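Local atomic coordinates of geranyltranstransferase (Methylococcus capsulatus, PDB entry 3TS7), a protein that probably makes farnesyl diphosphate by head-to-tail condensation of isoprenoid diphosphates, using magnesium, as an all-helical member of the FPP/GGPP synthase family. Residues S195-C200 and E209-L214; E278-F283 and D288-L293. All blocks are in the same frame, centred on the assembly; numbering follows the deposited sequence.

Contact 1: residues S195-C200 and E209-L214. With PO4 (phosphate ion), chain G.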
loop_
_atom_site.group_PDB
_atom_site.type_symbol
_atom_site.label_atom_id
_atom_site.label_comp_id
_atom_site.label_asym_id
_atom_site.label_seq_id
_atom_site.Cartn_x
_atom_site.Cartn_y
_atom_site.Cartn_z
ATOM N N SER B 195 -13.231 5.048 -6.573
ATOM C CA SER B 195 -14.264 5.283 -5.554
ATOM C C SER B 195 -15.664 4.938 -6.056
ATOM O O SER B 195 -16.507 4.423 -5.309
ATOM C CB SER B 195 -14.231 6.731 -5.100
ATOM O OG SER B 195 -12.918 7.064 -4.728
ATOM N N VAL B 196 -15.875 5.186 -7.347
ATOM C CA VAL B 196 -17.142 4.925 -7.990
ATOM C C VAL B 196 -17.274 3.446 -8.329
ATOM O O VAL B 196 -18.331 2.850 -8.092
ATOM C CB VAL B 196 -17.322 5.860 -9.238
ATOM C CG1 VAL B 196 -18.464 5.392 -10.131
ATOM C CG2 VAL B 196 -17.563 7.267 -8.759
ATOM N N ARG B 197 -16.199 2.858 -8.859
ATOM C CA ARG B 197 -16.202 1.467 -9.247
ATOM C C ARG B 197 -16.381 0.535 -8.031
ATOM O O ARG B 197 -17.057 -0.485 -8.145
ATOM C CB ARG B 197 -14.932 1.117 -10.018
ATOM C CG ARG B 197 -14.777 -0.350 -10.328
ATOM C CD ARG B 197 -13.655 -0.614 -11.311
ATOM N NE ARG B 197 -13.409 -2.048 -11.456
ATOM C CZ ARG B 197 -14.118 -2.869 -12.219
ATOM N NH1 ARG B 197 -15.151 -2.420 -12.924
ATOM N NH2 ARG B 197 -13.795 -4.151 -12.264
ATOM N N LEU B 198 -15.795 0.899 -6.886
ATOM C CA LEU B 198 -15.945 0.095 -5.659
ATOM C C LEU B 198 -17.412 -0.075 -5.263
ATOM O O LEU B 198 -17.842 -1.191 -4.930
ATOM C CB LEU B 198 -15.192 0.729 -4.489
ATOM C CG LEU B 198 -13.649 0.698 -4.540
ATOM C CD1 LEU B 198 -13.028 1.044 -3.230
ATOM C CD2 LEU B 198 -13.208 -0.633 -4.970
ATOM N N ALA B 199 -18.150 1.036 -5.305
ATOM C CA ALA B 199 -19.609 1.016 -5.084
ATOM C C ALA B 199 -20.331 0.125 -6.078
ATOM O O ALA B 199 -21.213 -0.647 -5.691
ATOM C CB ALA B 199 -20.192 2.429 -5.091
ATOM N N CYS B 200 -19.957 0.221 -7.354
ATOM C CA CYS B 200 -20.523 -0.635 -8.377
ATOM C C CYS B 200 -20.304 -2.124 -8.099
ATOM O O CYS B 200 -21.215 -2.935 -8.299
ATOM C CB CYS B 200 -19.991 -0.247 -9.761
ATOM S SG CYS B 200 -20.573 1.396 -10.346
ATOM N N GLU B 209 -22.944 -1.839 -18.739
ATOM C CA GLU B 209 -23.256 -0.480 -19.186
ATOM C C GLU B 209 -23.360 0.515 -18.037
ATOM O O GLU B 209 -23.003 1.674 -18.201
ATOM C CB GLU B 209 -24.517 -0.418 -20.065
ATOM C CG GLU B 209 -24.583 0.858 -20.887
ATOM C CD GLU B 209 -25.932 1.152 -21.526
ATOM O OE1 GLU B 209 -26.229 2.362 -21.689
ATOM O OE2 GLU B 209 -26.674 0.203 -21.877
ATOM N N GLN B 210 -23.818 0.082 -16.869
ATOM C CA GLN B 210 -23.897 1.003 -15.736
ATOM C C GLN B 210 -22.525 1.280 -15.130
ATOM O O GLN B 210 -22.235 2.422 -14.762
ATOM C CB GLN B 210 -24.880 0.504 -14.678
ATOM C CG GLN B 210 -26.323 0.475 -15.218
ATOM C CD GLN B 210 -27.361 0.303 -14.136
ATOM O OE1 GLN B 210 -28.459 -0.191 -14.387
ATOM N NE2 GLN B 210 -27.029 0.710 -12.931
ATOM N N PHE B 211 -21.698 0.232 -15.021
ATOM C CA PHE B 211 -20.277 0.416 -14.658
ATOM C C PHE B 211 -19.667 1.517 -15.530
ATOM O O PHE B 211 -19.146 2.505 -14.994
ATOM C CB PHE B 211 -19.457 -0.851 -14.915
ATOM C CG PHE B 211 -19.466 -1.850 -13.786
ATOM C CD1 PHE B 211 -20.381 -2.901 -13.780
ATOM C CD2 PHE B 211 -18.513 -1.780 -12.763
ATOM C CE1 PHE B 211 -20.381 -3.866 -12.750
ATOM C CE2 PHE B 211 -18.488 -2.739 -11.729
ATOM C CZ PHE B 211 -19.435 -3.783 -11.718
ATOM N N ASP B 212 -19.733 1.304 -16.849
ATOM C CA ASP B 212 -19.066 2.166 -17.861
ATOM C C ASP B 212 -19.552 3.595 -17.805
ATOM O O ASP B 212 -18.751 4.521 -17.863
ATOM C CB ASP B 212 -19.265 1.624 -19.287
ATOM C CG ASP B 212 -18.695 0.222 -19.476
ATOM O OD1 ASP B 212 -18.961 -0.383 -20.536
ATOM O OD2 ASP B 212 -17.994 -0.288 -18.572
ATOM N N ARG B 213 -20.870 3.790 -17.681
ATOM C CA ARG B 213 -21.412 5.157 -17.596
ATOM C C ARG B 213 -20.956 5.879 -16.349
ATOM O O ARG B 213 -20.591 7.053 -16.389
ATOM C CB ARG B 213 -22.944 5.160 -17.630
ATOM C CG ARG B 213 -23.549 4.824 -18.973
ATOM C CD ARG B 213 -25.088 4.873 -18.870
ATOM N NE ARG B 213 -25.718 4.709 -20.176
ATOM C CZ ARG B 213 -26.078 5.712 -20.974
ATOM N NH1 ARG B 213 -26.638 5.450 -22.150
ATOM N NH2 ARG B 213 -25.883 6.975 -20.605
ATOM N N LEU B 214 -20.968 5.175 -15.229
ATOM C CA LEU B 214 -20.612 5.808 -13.976
ATOM C C LEU B 214 -19.107 6.055 -13.908
ATOM O O LEU B 214 -18.668 7.048 -13.318
ATOM C CB LEU B 214 -21.088 4.966 -12.783
ATOM C CG LEU B 214 -22.595 5.036 -12.517
ATOM C CD1 LEU B 214 -23.054 3.850 -11.651
ATOM C CD2 LEU B 214 -22.938 6.352 -11.862
HETATM P P PO4 G . -29.527 -0.326 -10.616
HETATM O O1 PO4 G . -28.736 -1.032 -9.525
HETATM O O2 PO4 G . -30.880 0.095 -10.070
HETATM O O3 PO4 G . -28.797 0.916 -11.085
HETATM O O4 PO4 G . -29.675 -1.286 -11.785
#
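Cys200 and Phe211 meet at the end of the contact nearer the connecting turn; the axes of segments 195-200 and 209-214 run nearly antiparallel (161°) and approach to 9.9 Å. Cysteine is small enough to let the backbones come close here, its CA lying 6.4 Å from the CA of Phe211. Its CB presses on the ring at CE2 of Phe211 (3.5 Å), and its sulfur, 5.0 Å from the ring centroid, makes an oblique sulfur-aromatic contact. With SG turned anti to its own carbonyl carbon (chi1 -68°), Cys200 also reaches Leu214, whose CD1 sits 3.7 Å from the sulfur. The thiol is thus a bump received between the aromatic ring and a leucine methyl one helical turn further on.

A turn earlier on helix 177-201, Val196 crosses Leu214 at about a right angle. Its CG1 lies against both the CB and, at 3.6 Å, the carbonyl O of Leu214, a fit that suits a short, branched side chain. Arg197 closes the other flank of the ring: its extended chain brings NH1 to 3.4 Å from CD2 of Phe211, the guanidinium and ring planes being 46° apart, while its NE is hydrogen-bonded to Thr150 OG1. Leu206, in the turn between the helices, also touches Phe211 and Cys200. Further out, Gln210 NE2 donates to O3 of a phosphate ion (2.6 Å), which Arg203 binds as well.

No hydrogen bond links the two segments, so shape and dispersion hold this helical hairpin together, and Arg197, the one charged residue that touches across, is partly exposed.

Contact 2: residues E278-F283 and D288-L293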
loop_
_atom_site.group_PDB
_atom_site.type_symbol
_atom_site.label_atom_id
_atom_site.label_comp_id
_atom_site.label_asym_id
_atom_site.label_seq_id
_atom_site.Cartn_x
_atom_site.Cartn_y
_atom_site.Cartn_z
ATOM N N GLU B 278 -24.332 13.788 -19.104
ATOM C CA GLU B 278 -24.850 12.904 -20.153
ATOM C C GLU B 278 -24.600 11.411 -19.883
ATOM O O GLU B 278 -25.383 10.577 -20.321
ATOM C CB GLU B 278 -24.277 13.271 -21.516
ATOM C CG GLU B 278 -25.019 12.639 -22.714
ATOM C CD GLU B 278 -26.543 12.942 -22.758
ATOM O OE1 GLU B 278 -27.287 12.107 -23.306
ATOM O OE2 GLU B 278 -27.012 14.000 -22.270
ATOM N N SER B 279 -23.501 11.097 -19.184
ATOM C CA SER B 279 -23.212 9.752 -18.685
ATOM C C SER B 279 -24.347 9.210 -17.805
ATOM O O SER B 279 -24.564 8.014 -17.740
ATOM C CB SER B 279 -21.920 9.758 -17.820
ATOM O OG SER B 279 -20.791 10.202 -18.561
ATOM N N LEU B 280 -25.029 10.096 -17.102
ATOM C CA LEU B 280 -26.118 9.709 -16.212
ATOM C C LEU B 280 -27.496 9.509 -16.886
ATOM O O LEU B 280 -28.481 9.221 -16.201
ATOM C CB LEU B 280 -26.211 10.722 -15.073
ATOM C CG LEU B 280 -24.925 10.944 -14.262
ATOM C CD1 LEU B 280 -25.116 12.097 -13.309
ATOM C CD2 LEU B 280 -24.473 9.668 -13.520
ATOM N N ALA B 281 -27.557 9.624 -18.212
ATOM C CA ALA B 281 -28.813 9.414 -18.975
ATOM C C ALA B 281 -29.446 8.024 -18.781
ATOM O O ALA B 281 -30.639 7.820 -19.047
ATOM C CB ALA B 281 -28.571 9.681 -20.485
ATOM N N GLY B 282 -28.661 7.064 -18.304
ATOM C CA GLY B 282 -29.190 5.728 -18.035
ATOM C C GLY B 282 -29.873 5.629 -16.679
ATOM O O GLY B 282 -30.368 4.567 -16.298
ATOM N N PHE B 283 -29.910 6.732 -15.953
ATOM C CA PHE B 283 -30.547 6.772 -14.646
ATOM C C PHE B 283 -31.620 7.847 -14.585
ATOM O O PHE B 283 -31.543 8.845 -15.295
ATOM C CB PHE B 283 -29.501 7.047 -13.579
ATOM C CG PHE B 283 -28.404 6.015 -13.532
ATOM C CD1 PHE B 283 -27.221 6.199 -14.256
ATOM C CD2 PHE B 283 -28.563 4.856 -12.784
ATOM C CE1 PHE B 283 -26.205 5.222 -14.229
ATOM C CE2 PHE B 283 -27.557 3.888 -12.742
ATOM C CZ PHE B 283 -26.387 4.063 -13.461
ATOM N N ASP B 288 -30.154 12.133 -9.348
ATOM C CA ASP B 288 -30.143 13.579 -9.077
ATOM C C ASP B 288 -29.041 13.974 -8.113
ATOM O O ASP B 288 -28.461 15.062 -8.233
ATOM C CB ASP B 288 -31.482 14.082 -8.529
ATOM C CG ASP B 288 -32.544 14.162 -9.599
ATOM O OD1 ASP B 288 -32.192 13.977 -10.791
ATOM O OD2 ASP B 288 -33.722 14.393 -9.251
ATOM N N LEU B 289 -28.771 13.089 -7.154
ATOM C CA LEU B 289 -27.685 13.274 -6.227
ATOM C C LEU B 289 -26.343 13.424 -6.949
ATOM O O LEU B 289 -25.576 14.335 -6.630
ATOM C CB LEU B 289 -27.629 12.103 -5.239
ATOM C CG LEU B 289 -26.721 12.337 -4.032
ATOM C CD1 LEU B 289 -27.253 13.459 -3.148
ATOM C CD2 LEU B 289 -26.614 11.023 -3.224
ATOM N N LEU B 290 -26.085 12.557 -7.924
ATOM C CA LEU B 290 -24.837 12.640 -8.713
ATOM C C LEU B 290 -24.786 13.880 -9.618
ATOM O O LEU B 290 -23.715 14.459 -9.834
ATOM C CB LEU B 290 -24.627 11.374 -9.531
ATOM C CG LEU B 290 -24.328 10.114 -8.690
ATOM C CD1 LEU B 290 -24.214 8.930 -9.599
ATOM C CD2 LEU B 290 -23.041 10.295 -7.872
ATOM N N ARG B 291 -25.953 14.293 -10.107
ATOM C CA ARG B 291 -26.086 15.505 -10.908
ATOM C C ARG B 291 -25.674 16.731 -10.104
ATOM O O ARG B 291 -24.917 17.570 -10.588
ATOM C CB ARG B 291 -27.522 15.636 -11.464
ATOM C CG ARG B 291 -27.847 14.642 -12.567
ATOM C CD ARG B 291 -29.283 14.739 -13.157
ATOM N NE ARG B 291 -29.514 13.613 -14.063
ATOM C CZ ARG B 291 -30.149 12.486 -13.752
ATOM N NH1 ARG B 291 -30.238 11.523 -14.637
ATOM N NH2 ARG B 291 -30.688 12.308 -12.557
ATOM N N GLU B 292 -26.141 16.818 -8.866
ATOM C CA GLU B 292 -25.792 17.923 -7.989
ATOM C C GLU B 292 -24.360 17.832 -7.457
ATOM O O GLU B 292 -23.684 18.860 -7.259
ATOM C CB GLU B 292 -26.771 17.982 -6.811
ATOM C CG GLU B 292 -28.204 18.317 -7.235
ATOM C CD GLU B 292 -28.368 19.765 -7.697
ATOM O OE1 GLU B 292 -29.180 20.008 -8.613
ATOM O OE2 GLU B 292 -27.692 20.664 -7.149
ATOM N N LEU B 293 -23.914 16.608 -7.192
ATOM C CA LEU B 293 -22.549 16.387 -6.721
ATOM C C LEU B 293 -21.511 16.784 -7.802
ATOM O O LEU B 293 -20.486 17.377 -7.472
ATOM C CB LEU B 293 -22.356 14.935 -6.276
ATOM C CG LEU B 293 -21.036 14.601 -5.578
ATOM C CD1 LEU B 293 -20.867 15.405 -4.267
ATOM C CD2 LEU B 293 -20.936 13.104 -5.323
#
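Arg291 leaves its helix with CG anti to the carbonyl carbon (chi1 -72°) and then runs extended to NE, a course that carries its guanidinium across to the turn at 280-283. Leu280, with its own CG likewise anti to the carbonyl carbon, reaches back the other way, and the two side chains slide past each other in opposite directions. Their apolar parts meet where CD1 of Leu280 lies 3.8 Å from CG of Arg291. The same methyl rests on CB of Leu290 at 3.9 Å; leucine suits both buried places, crossing its partner at about a right angle, and Leu290 continues onto Leu214 of helix 208-237.

At the far end of the arginine, NH1 donates to the backbone O of Phe283 (3.1 Å). That oxygen lies in the guanidinium plane, yet the donor stands 52° above the carbonyl plane, and the bond is bent, with an N-H...O angle of 142°. NH2 forms a salt bridge with OD1 of Asp288 one turn back on its own helix (2.9 Å, a weak hydrogen bond by its angle), and it also donates to the O of Gly284.

Arginine fits because its methylenes pack on leucine while its planar head spans several acceptors. Two backbone carbonyls of the connecting turn are thereby satisfied by one cation, whose charge Asp288 would partly balance, fixing the turn to the start of helix 288-298.

Followed from the N terminus, the chain runs along helix 177-201, turns through six residues and returns along helix 208-237, so contact 1 closes a short helical hairpin. Contact 2 comes later, where helix 262-279 ends and, after a four-residue link between its segments, helix 288-298 begins. The two loops are in series, neither enclosing nor crossing the other, with centres about 12 Å apart. They touch through helix 208-237: Gln210 NE2 packs 3.2 Å from CE2 of Phe283, and Arg213 lies over the end of helix 262-279. Helix 53-65 meets both as well, touching Val196 and Leu214 in contact 1 and Leu290 in contact 2.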